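Local coordinates for protein catechol 1,2-dioxygenase (Acinetobacter sp., PDB 1DMH) that catalyses the iron(III)-dependent intradiol cleavage of catechol by dioxygen to give cis,cis-muconate, the first step of catechol breakdown in the beta-ketoadipate pathway, at residues A[62-67]-A[205-210]; A[73-76]-A[80-83]; A[161-164]-A[169-172]; A[108-113]-A[226-231]; A[12-17]-A[40-45]. All coordinates share one frame; numbering follows the deposited sequence.

Contact 1 of 5, residues A[62-67]-A[205-210]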
# COMPACT_ATOMS: atom_id res chain seq x y z
N LEU A 62 0.09 0.77 -5.17
CA LEU A 62 -0.01 0.21 -3.82
C LEU A 62 0.03 -1.31 -3.82
O LEU A 62 0.63 -1.92 -2.93
CB LEU A 62 -1.30 0.69 -3.17
CG LEU A 62 -1.13 1.73 -2.09
CD1 LEU A 62 0.01 2.70 -2.41
CD2 LEU A 62 -2.47 2.42 -1.92
N ASN A 63 -0.63 -1.94 -4.79
CA ASN A 63 -0.55 -3.40 -4.85
C ASN A 63 0.89 -3.83 -5.16
O ASN A 63 1.44 -4.75 -4.56
CB ASN A 63 -1.47 -3.98 -5.94
CG ASN A 63 -2.88 -4.19 -5.47
OD1 ASN A 63 -3.12 -4.57 -4.31
ND2 ASN A 63 -3.83 -4.00 -6.36
N GLN A 64 1.50 -3.13 -6.10
CA GLN A 64 2.86 -3.44 -6.52
C GLN A 64 3.87 -3.23 -5.38
O GLN A 64 4.83 -3.99 -5.24
CB GLN A 64 3.19 -2.57 -7.71
CG GLN A 64 4.51 -2.83 -8.30
CD GLN A 64 4.70 -2.05 -9.60
OE1 GLN A 64 4.46 -0.83 -9.65
NE2 GLN A 64 5.14 -2.75 -10.67
N LEU A 65 3.63 -2.21 -4.57
CA LEU A 65 4.52 -1.90 -3.44
C LEU A 65 4.50 -3.07 -2.45
O LEU A 65 5.56 -3.55 -2.03
CB LEU A 65 4.05 -0.64 -2.72
CG LEU A 65 4.92 -0.17 -1.53
CD1 LEU A 65 6.32 0.24 -2.00
CD2 LEU A 65 4.20 1.00 -0.85
N GLY A 66 3.30 -3.51 -2.10
CA GLY A 66 3.15 -4.60 -1.15
C GLY A 66 3.55 -5.95 -1.73
O GLY A 66 4.09 -6.80 -1.03
N ALA A 67 3.26 -6.15 -3.01
CA ALA A 67 3.62 -7.40 -3.66
C ALA A 67 5.14 -7.59 -3.62
O ALA A 67 5.63 -8.71 -3.54
CB ALA A 67 3.13 -7.39 -5.10
N GLU A 205 14.34 -1.89 -10.60
CA GLU A 205 13.04 -2.02 -11.22
C GLU A 205 11.92 -2.14 -10.21
O GLU A 205 10.77 -2.36 -10.59
CB GLU A 205 13.04 -3.24 -12.12
CG GLU A 205 14.11 -3.18 -13.17
CD GLU A 205 14.19 -4.47 -13.95
OE1 GLU A 205 14.33 -5.54 -13.30
OE2 GLU A 205 14.09 -4.42 -15.21
N GLY A 206 12.25 -2.01 -8.92
CA GLY A 206 11.24 -2.11 -7.88
C GLY A 206 10.37 -0.87 -7.77
O GLY A 206 10.72 0.18 -8.32
N PRO A 207 9.21 -0.97 -7.11
CA PRO A 207 8.32 0.19 -6.96
C PRO A 207 8.92 1.43 -6.24
O PRO A 207 8.56 2.57 -6.54
CB PRO A 207 7.11 -0.41 -6.22
CG PRO A 207 7.72 -1.60 -5.46
CD PRO A 207 8.58 -2.17 -6.54
N THR A 208 9.82 1.22 -5.29
CA THR A 208 10.39 2.36 -4.58
C THR A 208 11.20 3.20 -5.56
O THR A 208 11.03 4.42 -5.65
CB THR A 208 11.28 1.91 -3.37
OG1 THR A 208 10.48 1.17 -2.43
CG2 THR A 208 11.85 3.13 -2.64
N GLN A 209 12.07 2.55 -6.32
CA GLN A 209 12.87 3.30 -7.27
C GLN A 209 12.00 3.92 -8.35
O GLN A 209 12.27 5.04 -8.81
CB GLN A 209 13.92 2.40 -7.89
CG GLN A 209 14.91 3.19 -8.74
CD GLN A 209 15.61 4.26 -7.93
OE1 GLN A 209 15.46 5.45 -8.19
NE2 GLN A 209 16.38 3.84 -6.94
N GLN A 210 10.97 3.19 -8.78
CA GLN A 210 10.06 3.74 -9.78
C GLN A 210 9.44 5.06 -9.29
O GLN A 210 9.39 6.02 -10.05
CB GLN A 210 8.94 2.76 -10.10
CG GLN A 210 9.45 1.45 -10.67
CD GLN A 210 10.18 1.64 -12.00
OE1 GLN A 210 10.94 0.75 -12.44
NE2 GLN A 210 9.95 2.78 -12.65
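Pro-207 packs its ring against the side of helix 52-67, where it meets Gln-64 and Leu-65. Pro-207 CG lies 3.8 Å from both Leu-65 CA and Gln-64 O. Two side chains of the helix add to this first shell. The CG of Gln-64 approaches the CB of Pro-207 at 4.1 Å. From Leu-65, CD1 reaches the CG of Pro-207 at 4.2 Å. In both Gln-64 and Leu-65 the CG stands opposite the backbone N (chi1 -176° and -178°). For Leu-65 this brings CD1 over to the proline, although its CB does not point that way. The two backbones come close here, with CA of Leu-65 and CA of Pro-207 5.6 Å apart. The contact is purely van der Waals.

Pro-207 opens helix 207-214, with Gly-206 as the N-cap. The amide of Gln-210 returns to the carbonyl O of Gly-206 at 3.1 Å and closes the first turn. The carbonyl O of Pro-207 accepts a hydrogen bond from Tyr-61 OH, one turn back on helix 52-67. Thr-208 OG1 is held by Glu-70 in the loop after that helix, and Leu-65 also packs on Leu-74 of helix 71-77. On helix 52-67, Asn-63 OD1 accepts a hydrogen bond from Ala-71 N of the second subunit, and Leu-62 touches a bound phospholipid. The proline-led first turn thus joins the catalytic domain to the helical zipper domain, the dimer linker of this intradiol dioxygenase.

Contact 2 of 5, residues A[73-76]-A[80-83]; sequences LLSP and FDHY. With MCT (4-methylcatechol), chain D.
Asp-81 and Ser-75 carry the contact, with Pro-76 beside them. Ser-75 OG donates to Asp-81 OD1 at 2.7 Å and meets the oxygen nearly in line with its C-O bond. Asp-81 gets there with CG opposite its own carbonyl carbon (chi1 -58°), which swings the carboxylate back toward helix 71-77. Ser-75 OG is shared, since it also bonds to Tyr-55 OH of the second subunit. This network probably fixes the rotation of the serine.

Pro-76 lies alongside the carboxylate, and its CB is 3.4 Å from Asp-81 CG. Its N sits 3.0 Å from Asp-81 OD1 but has no hydrogen to offer, so that approach is not a hydrogen bond. The helix is kinked at this proline. The contact closes the tight turn between the consecutive helices 71-77 and 80-94, the last two of the five zipper helices. Phe-80 N makes a weak bond to Ser-75 O (3.3 Å, 133°), and that oxygen lies at the edge of the Phe-80 ring. A water bridges Pro-76 O and His-82 N.

Pro-76 and Leu-73 also line the 4-methylcatechol pocket. Pro-76 CG is 3.2 Å from the methyl carbon C of 4-methylcatechol, and Leu-73 CD1 is 3.7 Å from its ring atom C6.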
# COMPACT_ATOMS: atom_id res chain seq x y z
N LEU A 73 10.77 0.14 2.61
CA LEU A 73 11.89 0.71 1.86
C LEU A 73 11.41 2.09 1.36
O LEU A 73 12.15 3.09 1.38
CB LEU A 73 12.26 -0.21 0.70
CG LEU A 73 13.54 0.14 -0.06
CD1 LEU A 73 14.75 0.03 0.89
CD2 LEU A 73 13.68 -0.84 -1.24
N LEU A 74 10.15 2.16 0.96
CA LEU A 74 9.57 3.43 0.50
C LEU A 74 9.41 4.40 1.70
O LEU A 74 9.62 5.61 1.56
CB LEU A 74 8.16 3.25 -0.10
CG LEU A 74 7.68 4.15 -1.26
CD1 LEU A 74 6.20 4.37 -1.10
CD2 LEU A 74 8.47 5.39 -1.39
N SER A 75 9.02 3.87 2.86
CA SER A 75 8.83 4.68 4.05
C SER A 75 10.04 5.58 4.30
O SER A 75 9.90 6.80 4.37
CB SER A 75 8.57 3.77 5.26
OG SER A 75 8.36 4.52 6.45
N PRO A 76 11.24 5.00 4.49
CA PRO A 76 12.37 5.91 4.72
C PRO A 76 12.67 6.84 3.53
O PRO A 76 13.13 7.97 3.73
CB PRO A 76 13.52 4.95 5.07
CG PRO A 76 13.13 3.68 4.31
CD PRO A 76 11.66 3.59 4.63
N PHE A 80 9.60 9.46 6.24
CA PHE A 80 8.91 9.10 7.47
C PHE A 80 9.81 8.64 8.59
O PHE A 80 9.69 9.10 9.72
CB PHE A 80 7.85 8.04 7.23
CG PHE A 80 6.68 8.51 6.46
CD1 PHE A 80 5.64 9.17 7.12
CD2 PHE A 80 6.59 8.29 5.08
CE1 PHE A 80 4.50 9.60 6.40
CE2 PHE A 80 5.46 8.71 4.34
CZ PHE A 80 4.41 9.37 5.00
N ASP A 81 10.70 7.70 8.29
CA ASP A 81 11.58 7.17 9.32
C ASP A 81 12.37 8.30 10.00
O ASP A 81 12.48 8.35 11.23
CB ASP A 81 12.54 6.14 8.72
CG ASP A 81 11.80 4.97 8.03
OD1 ASP A 81 10.74 5.20 7.40
OD2 ASP A 81 12.32 3.83 8.11
N HIS A 82 12.94 9.19 9.19
CA HIS A 82 13.72 10.29 9.73
C HIS A 82 12.81 11.26 10.48
O HIS A 82 13.20 11.80 11.49
CB HIS A 82 14.46 11.02 8.62
CG HIS A 82 15.22 12.21 9.10
ND1 HIS A 82 16.17 12.13 10.10
CD2 HIS A 82 15.14 13.52 8.76
CE1 HIS A 82 16.64 13.34 10.36
NE2 HIS A 82 16.03 14.20 9.56
N TYR A 83 11.60 11.48 9.96
CA TYR A 83 10.63 12.37 10.61
C TYR A 83 10.30 11.88 12.03
O TYR A 83 10.22 12.68 12.96
CB TYR A 83 9.33 12.45 9.79
CG TYR A 83 8.21 13.30 10.41
CD1 TYR A 83 8.42 14.63 10.78
CD2 TYR A 83 6.93 12.78 10.54
CE1 TYR A 83 7.36 15.44 11.25
CE2 TYR A 83 5.86 13.56 11.00
CZ TYR A 83 6.08 14.89 11.35
OH TYR A 83 4.99 15.65 11.73
C1 MCT D . 17.26 1.39 3.99
C2 MCT D . 17.94 1.38 5.22
C3 MCT D . 19.12 0.63 5.32
O3 MCT D . 19.80 0.61 6.51
C4 MCT D . 19.62 -0.10 4.25
O4 MCT D . 20.79 -0.81 4.41
C5 MCT D . 18.98 -0.10 3.04
C6 MCT D . 17.73 0.69 2.91
C MCT D . 15.96 2.21 3.86
O HOH W 1 13.92 8.57 6.40

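Contact 3 of 5, residues A[161-164]-A[169-172]. With FE (Fe (III) ion), chain C; MCT (4-methylcatechol), chain D.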
# COMPACT_ATOMS: atom_id res chain seq x y z
N LYS A 161 28.72 -5.69 -2.31
CA LYS A 161 27.74 -5.54 -3.37
C LYS A 161 26.49 -4.82 -2.86
O LYS A 161 25.54 -4.62 -3.61
CB LYS A 161 27.38 -6.92 -3.94
CG LYS A 161 28.55 -7.52 -4.69
CD LYS A 161 28.21 -8.84 -5.33
CE LYS A 161 27.98 -9.92 -4.28
NZ LYS A 161 27.49 -11.22 -4.89
N GLY A 162 26.51 -4.44 -1.59
CA GLY A 162 25.38 -3.75 -0.99
C GLY A 162 24.25 -4.67 -0.53
O GLY A 162 23.14 -4.21 -0.28
N PHE A 163 24.53 -5.97 -0.41
CA PHE A 163 23.51 -6.91 0.03
C PHE A 163 23.72 -7.40 1.46
O PHE A 163 24.86 -7.57 1.91
CB PHE A 163 23.47 -8.13 -0.90
CG PHE A 163 23.13 -7.79 -2.29
CD1 PHE A 163 22.26 -6.74 -2.57
CD2 PHE A 163 23.68 -8.49 -3.34
CE1 PHE A 163 21.94 -6.38 -3.88
CE2 PHE A 163 23.38 -8.15 -4.66
CZ PHE A 163 22.50 -7.08 -4.92
N TYR A 164 22.61 -7.62 2.15
CA TYR A 164 22.59 -8.10 3.53
C TYR A 164 22.18 -9.56 3.54
O TYR A 164 21.43 -10.01 2.67
CB TYR A 164 21.54 -7.35 4.37
CG TYR A 164 21.83 -5.90 4.70
CD1 TYR A 164 21.69 -4.88 3.74
CD2 TYR A 164 22.23 -5.55 5.98
CE1 TYR A 164 21.93 -3.54 4.08
CE2 TYR A 164 22.46 -4.24 6.33
CZ TYR A 164 22.32 -3.25 5.39
OH TYR A 164 22.60 -1.98 5.77
N PRO A 169 19.39 -10.80 -2.80
CA PRO A 169 18.68 -11.17 -4.03
C PRO A 169 19.40 -12.19 -4.92
O PRO A 169 18.78 -12.82 -5.77
CB PRO A 169 18.54 -9.82 -4.74
CG PRO A 169 19.82 -9.11 -4.32
CD PRO A 169 19.74 -9.37 -2.83
N THR A 170 20.70 -12.35 -4.70
CA THR A 170 21.48 -13.26 -5.54
C THR A 170 21.69 -14.65 -4.98
O THR A 170 22.53 -15.39 -5.50
CB THR A 170 22.85 -12.64 -5.87
OG1 THR A 170 23.62 -12.48 -4.67
CG2 THR A 170 22.67 -11.28 -6.53
N GLY A 171 20.95 -15.03 -3.94
CA GLY A 171 21.14 -16.37 -3.39
C GLY A 171 21.80 -16.31 -2.04
O GLY A 171 22.87 -15.70 -1.89
N GLU A 172 21.31 -17.00 -1.05
CA GLU A 172 21.64 -16.93 0.37
C GLU A 172 23.14 -16.99 0.59
O GLU A 172 24.03 -17.69 0.10
CB GLU A 172 20.94 -18.06 1.13
CG GLU A 172 19.42 -18.02 1.04
CD GLU A 172 18.76 -19.16 1.80
OE1 GLU A 172 19.50 -19.97 2.40
OE2 GLU A 172 17.52 -19.24 1.79
FE FE C . 21.51 -0.42 6.05
C1 MCT D . 17.26 1.39 3.99
C2 MCT D . 17.94 1.38 5.22
C3 MCT D . 19.12 0.63 5.32
O3 MCT D . 19.80 0.61 6.51
C4 MCT D . 19.62 -0.10 4.25
O4 MCT D . 20.79 -0.81 4.41
C5 MCT D . 18.98 -0.10 3.04
C6 MCT D . 17.73 0.69 2.91
C MCT D . 15.96 2.21 3.86
O HOH W 2 18.98 -0.80 5.78
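Both segments are irregular loop, and their closest CA atoms, those of Phe-163 and Pro-169, stand 7.6 Å apart. The gap is filled by side chains. Pro-169 lays its CG over one face of the Phe-163 ring. This is a CH-pi contact, with Pro-169 CG 3.5 Å from the centroid of the Phe-163 ring and 16° off the normal. The CD follows over the CD1 side of the ring. On the opposite face, the carbonyl O of Lys-161 lies above the ring centre, so the phenyl is sandwiched. Thr-170 adds its CG2 to Phe-163 CE2 at 3.7 Å, with the two side chains crossing at about a right angle. Its OG1 is taken by Asp-168.

The loop links strands 152-157 and 179-183 of the catalytic beta-sheet domain, and Tyr-164, the residue after Phe-163, reaches the iron. Asn-159 OD1 accepts from the backbone N of both Lys-161 and Phe-163, which probably holds the turn that leads to Phe-163.

Tyr-164 points its CB away from the Pro-169 side. Its OH binds the iron at 1.9 Å. Both oxygens of 4-methylcatechol bind the same metal, and O4 stands 2.5 Å from Tyr-164 OH. In this substrate complex His-224 and His-226 are the other protein ligands; Tyr-200, also an iron-binding residue, is not among them.

Contact 4 of 5, residues A[108-113]-A[226-231]; sequences PLYVAG and HYFVSA. With FE (Fe (III) ion), chain C; MCT (4-methylcatechol), chain D.
The edge of the Phe-228 ring meets the face of Tyr-110. Strand 220-230, which carries Phe-228, belongs to the mixed sheet of the catalytic domain. The aromatic pair lies further along this strand than the metal ligand His-226.

His-226 comes first in the segment. Its NE2 binds the iron at 2.1 Å. The imidazole meets 4-methylcatechol at its edge, with O3 2.5 Å from His-226 NE2. The His-226 ring is stacked on Trp-156, which probably helps to set its tilt. The substrate is also touched from the other segment. Leu-109 CD1 is 3.6 Å from O4 of 4-methylcatechol, and Pro-108 CD lies 3.7 Å from C1 of its ring.

Tyr-227 turns to the other side of the sheet, away from the aromatic pair.

Phe-228 returns to the side of Tyr-110. The pair is T-shaped, with the centroids of the Tyr-110 and Phe-228 rings 4.8 Å apart and the planes at 65°. Tyr-110 has its CG opposite the backbone N (chi1 174°), and this carries the ring across to Phe-228. Trp-156 meets both rings, and Lys-236 makes a cation-pi contact with Phe-228. Tyr-110 OH bonds to Glu-154 on strand 152-157, so the ring that receives the phenylalanine edge is tied to the sheet as well.

Beyond Phe-228 the strand runs on without touching segment 108-113. The edge that enters the tyrosine face is formed by CD2 and CE2, and Phe-228 CE2 sits 3.4 Å above the Tyr-110 plane, over the ring centre.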
# COMPACT_ATOMS: atom_id res chain seq x y z
N PRO A 108 14.88 -1.24 7.39
CA PRO A 108 14.07 -2.46 7.45
C PRO A 108 14.79 -3.82 7.42
O PRO A 108 14.13 -4.86 7.29
CB PRO A 108 13.16 -2.28 6.24
CG PRO A 108 14.21 -1.77 5.20
CD PRO A 108 15.05 -0.77 5.99
N LEU A 109 16.11 -3.83 7.59
CA LEU A 109 16.87 -5.07 7.46
C LEU A 109 17.46 -5.73 8.69
O LEU A 109 18.36 -6.56 8.56
CB LEU A 109 17.99 -4.84 6.43
CG LEU A 109 17.42 -4.15 5.18
CD1 LEU A 109 18.52 -3.62 4.28
CD2 LEU A 109 16.54 -5.13 4.47
N TYR A 110 16.98 -5.36 9.88
CA TYR A 110 17.44 -6.01 11.10
C TYR A 110 16.89 -7.44 11.11
O TYR A 110 15.79 -7.69 10.61
CB TYR A 110 16.91 -5.29 12.33
CG TYR A 110 17.25 -6.00 13.62
CD1 TYR A 110 18.56 -6.03 14.11
CD2 TYR A 110 16.25 -6.66 14.36
CE1 TYR A 110 18.87 -6.68 15.29
CE2 TYR A 110 16.54 -7.32 15.56
CZ TYR A 110 17.85 -7.32 16.02
OH TYR A 110 18.14 -7.94 17.21
N VAL A 111 17.66 -8.37 11.65
CA VAL A 111 17.21 -9.77 11.76
C VAL A 111 17.54 -10.19 13.18
O VAL A 111 18.68 -10.02 13.64
CB VAL A 111 17.95 -10.74 10.80
CG1 VAL A 111 17.44 -12.16 11.05
CG2 VAL A 111 17.73 -10.34 9.33
N ALA A 112 16.55 -10.73 13.89
CA ALA A 112 16.77 -11.14 15.27
C ALA A 112 17.39 -12.54 15.38
O ALA A 112 17.14 -13.39 14.52
CB ALA A 112 15.45 -11.09 16.03
N GLY A 113 18.21 -12.75 16.41
CA GLY A 113 18.83 -14.05 16.66
C GLY A 113 20.27 -14.30 16.22
O GLY A 113 20.68 -15.45 16.06
N HIS A 226 25.03 -0.54 10.90
CA HIS A 226 23.95 -0.37 11.88
C HIS A 226 24.34 -0.81 13.29
O HIS A 226 25.12 -1.75 13.44
CB HIS A 226 22.74 -1.21 11.47
CG HIS A 226 22.09 -0.77 10.20
ND1 HIS A 226 21.09 0.19 10.17
CD2 HIS A 226 22.29 -1.14 8.91
CE1 HIS A 226 20.71 0.38 8.92
NE2 HIS A 226 21.42 -0.41 8.14
N TYR A 227 23.77 -0.15 14.29
CA TYR A 227 23.99 -0.49 15.69
C TYR A 227 22.68 -0.46 16.50
O TYR A 227 21.82 0.40 16.29
CB TYR A 227 24.87 0.53 16.40
CG TYR A 227 26.35 0.52 16.13
CD1 TYR A 227 26.87 1.11 14.98
CD2 TYR A 227 27.23 -0.05 17.05
CE1 TYR A 227 28.26 1.14 14.75
CE2 TYR A 227 28.60 -0.04 16.84
CZ TYR A 227 29.12 0.57 15.70
OH TYR A 227 30.48 0.60 15.52
N PHE A 228 22.59 -1.41 17.43
CA PHE A 228 21.55 -1.46 18.47
C PHE A 228 22.49 -1.59 19.68
O PHE A 228 23.43 -2.39 19.66
CB PHE A 228 20.70 -2.73 18.44
CG PHE A 228 19.41 -2.59 17.71
CD1 PHE A 228 18.78 -1.36 17.54
CD2 PHE A 228 18.79 -3.72 17.21
CE1 PHE A 228 17.55 -1.27 16.87
CE2 PHE A 228 17.57 -3.64 16.53
CZ PHE A 228 16.95 -2.41 16.36
N VAL A 229 22.29 -0.77 20.70
CA VAL A 229 23.07 -0.93 21.91
C VAL A 229 22.05 -0.88 23.05
O VAL A 229 21.24 0.06 23.14
CB VAL A 229 24.12 0.20 22.12
CG1 VAL A 229 24.97 -0.09 23.38
CG2 VAL A 229 25.03 0.31 20.90
N SER A 230 22.04 -1.91 23.88
CA SER A 230 21.15 -1.92 25.04
C SER A 230 21.93 -2.33 26.31
O SER A 230 22.96 -3.02 26.23
CB SER A 230 19.95 -2.85 24.79
OG SER A 230 20.33 -4.16 24.50
N ALA A 231 21.44 -1.87 27.45
CA ALA A 231 22.08 -2.16 28.74
C ALA A 231 21.10 -1.81 29.85
O ALA A 231 20.26 -0.92 29.68
CB ALA A 231 23.33 -1.32 28.89
FE FE C . 21.51 -0.42 6.05
C1 MCT D . 17.26 1.39 3.99
C2 MCT D . 17.94 1.38 5.22
C3 MCT D . 19.12 0.63 5.32
O3 MCT D . 19.80 0.61 6.51
C4 MCT D . 19.62 -0.10 4.25
O4 MCT D . 20.79 -0.81 4.41
C5 MCT D . 18.98 -0.10 3.04
C6 MCT D . 17.73 0.69 2.91
C MCT D . 15.96 2.21 3.86
O HOH W 2 18.98 -0.80 5.78

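Contact 5 of 5, residues A[12-17]-A[40-45]; sequences QDFLRV and DLYKAI
Tyr-42 reaches from helix 28-47 to helix 9-18 and meets Leu-15 and Phe-14. Its CB points toward the partner helix. With chi1 at -86°, CG roughly opposite the carbonyl carbon, the ring presents a face to Leu-15; Tyr-42 CG lies 3.8 Å from Leu-15 CD2. Further out, Tyr-42 CD2 and CE2 are each 3.6 Å from Leu-15 CD2. This methyl is centred over the face: Leu-15 CD2 is 3.6 Å from the centroid of the Tyr-42 ring and 13° off the normal, in a CH-pi contact. The leucine and the tyrosine run past each other in opposite directions.

These helices belong to the helical zipper domain, in which five N-terminal helices from each subunit form the dimer axis. The contact joins the first two helices of one chain, and the second subunit closes round it.

At the far edge, Tyr-42 CE2 touches Phe-14 CD2 at 4.0 Å. The two side chains are roughly perpendicular. The tip, Tyr-42 OH, lies 3.5 Å from Phe-14 CE2, and its hydrogen bond goes to Leu-78 O of the second subunit. Tyr-83 of the second subunit stacks on the Tyr-42 ring, and its OH bonds to Tyr-42 O. Phe-14 meets Tyr-255 of the second subunit edge-to-face.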
# COMPACT_ATOMS: atom_id res chain seq x y z
N GLN A 12 -19.47 14.72 3.90
CA GLN A 12 -19.05 14.66 5.29
C GLN A 12 -19.70 13.48 6.06
O GLN A 12 -19.00 12.79 6.82
CB GLN A 12 -19.34 16.01 5.96
CG GLN A 12 -18.52 17.13 5.30
CD GLN A 12 -17.03 16.86 5.37
OE1 GLN A 12 -16.50 16.63 6.45
NE2 GLN A 12 -16.36 16.88 4.23
N ASP A 13 -21.00 13.24 5.84
CA ASP A 13 -21.66 12.12 6.52
C ASP A 13 -21.13 10.79 6.00
O ASP A 13 -20.92 9.84 6.77
CB ASP A 13 -23.17 12.15 6.33
CG ASP A 13 -23.82 13.29 7.09
OD1 ASP A 13 -23.22 13.75 8.10
OD2 ASP A 13 -24.95 13.70 6.70
N PHE A 14 -20.90 10.74 4.69
CA PHE A 14 -20.37 9.55 4.06
C PHE A 14 -19.03 9.17 4.72
O PHE A 14 -18.79 8.01 5.03
CB PHE A 14 -20.18 9.80 2.56
CG PHE A 14 -19.71 8.57 1.80
CD1 PHE A 14 -20.41 7.37 1.90
CD2 PHE A 14 -18.59 8.63 0.97
CE1 PHE A 14 -20.01 6.24 1.19
CE2 PHE A 14 -18.17 7.49 0.24
CZ PHE A 14 -18.89 6.29 0.36
N LEU A 15 -18.15 10.15 4.92
CA LEU A 15 -16.86 9.89 5.55
C LEU A 15 -17.03 9.29 6.95
O LEU A 15 -16.21 8.47 7.38
CB LEU A 15 -16.05 11.20 5.63
CG LEU A 15 -15.38 11.67 4.34
CD1 LEU A 15 -14.92 13.11 4.43
CD2 LEU A 15 -14.18 10.75 4.05
N ARG A 16 -18.08 9.69 7.67
CA ARG A 16 -18.27 9.15 9.00
C ARG A 16 -18.74 7.71 8.91
O ARG A 16 -18.33 6.86 9.70
CB ARG A 16 -19.26 10.00 9.80
CG ARG A 16 -18.75 11.41 10.12
CD ARG A 16 -19.77 12.13 10.99
NE ARG A 16 -19.91 11.46 12.28
CZ ARG A 16 -19.03 11.58 13.27
NH1 ARG A 16 -17.98 12.37 13.10
NH2 ARG A 16 -19.18 10.89 14.39
N VAL A 17 -19.61 7.43 7.94
CA VAL A 17 -20.10 6.06 7.74
C VAL A 17 -18.97 5.10 7.34
O VAL A 17 -18.81 4.02 7.93
CB VAL A 17 -21.16 6.04 6.64
CG1 VAL A 17 -21.57 4.60 6.32
CG2 VAL A 17 -22.34 6.87 7.07
N ASP A 40 -8.67 13.67 4.77
CA ASP A 40 -7.58 14.38 4.10
C ASP A 40 -7.42 13.95 2.63
O ASP A 40 -7.22 14.78 1.76
CB ASP A 40 -6.24 14.19 4.84
CG ASP A 40 -6.19 14.94 6.18
OD1 ASP A 40 -7.03 15.84 6.44
OD2 ASP A 40 -5.28 14.63 6.96
N LEU A 41 -7.52 12.65 2.35
CA LEU A 41 -7.37 12.18 0.98
C LEU A 41 -8.53 12.60 0.09
O LEU A 41 -8.31 12.94 -1.07
CB LEU A 41 -7.21 10.65 0.95
CG LEU A 41 -5.85 10.14 1.42
CD1 LEU A 41 -5.89 8.61 1.45
CD2 LEU A 41 -4.76 10.62 0.49
N TYR A 42 -9.76 12.54 0.60
CA TYR A 42 -10.92 12.96 -0.18
C TYR A 42 -10.75 14.44 -0.50
O TYR A 42 -11.04 14.89 -1.60
CB TYR A 42 -12.22 12.78 0.60
CG TYR A 42 -12.86 11.40 0.51
CD1 TYR A 42 -12.09 10.24 0.58
CD2 TYR A 42 -14.25 11.28 0.49
CE1 TYR A 42 -12.70 8.99 0.66
CE2 TYR A 42 -14.86 10.03 0.58
CZ TYR A 42 -14.08 8.90 0.67
OH TYR A 42 -14.69 7.69 0.86
N LYS A 43 -10.28 15.22 0.47
CA LYS A 43 -10.07 16.63 0.22
C LYS A 43 -8.92 16.84 -0.77
O LYS A 43 -9.03 17.70 -1.63
CB LYS A 43 -9.79 17.37 1.53
CG LYS A 43 -9.73 18.87 1.38
CD LYS A 43 -9.57 19.51 2.73
CE LYS A 43 -9.69 21.04 2.67
NZ LYS A 43 -8.60 21.66 1.84
N ALA A 44 -7.84 16.06 -0.66
CA ALA A 44 -6.70 16.20 -1.58
C ALA A 44 -7.14 15.88 -3.03
O ALA A 44 -6.72 16.54 -3.99
CB ALA A 44 -5.50 15.29 -1.14
N ILE A 45 -7.97 14.86 -3.19
CA ILE A 45 -8.49 14.52 -4.52
C ILE A 45 -9.26 15.73 -5.08
O ILE A 45 -9.16 16.04 -6.27
CB ILE A 45 -9.45 13.30 -4.44
CG1 ILE A 45 -8.63 12.03 -4.21
CG2 ILE A 45 -10.33 13.24 -5.70
CD1 ILE A 45 -9.44 10.81 -3.85

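Overall arrangement
Contacts 1, 2 and 5 are buried and touch the second subunit. Contact 4 is partly buried, and contact 3 lies at the surface. Contacts 1 and 2 adjoin: Thr-208 and Leu-65 of the first pack on Leu-74 of the second. Contact 5 lies far out in the zipper, its centre about 40 Å from that of contact 4. Contacts 3 and 4 meet at the iron, where Tyr-164 and His-226 are both ligands, and contact 2 reaches the same substrate from the helical side. Helix packing in contacts 1 and 5 is mainly apolar. Contact 2 adds a serine-carboxylate bond, while contacts 3 and 4 combine aromatic packing with metal ligation.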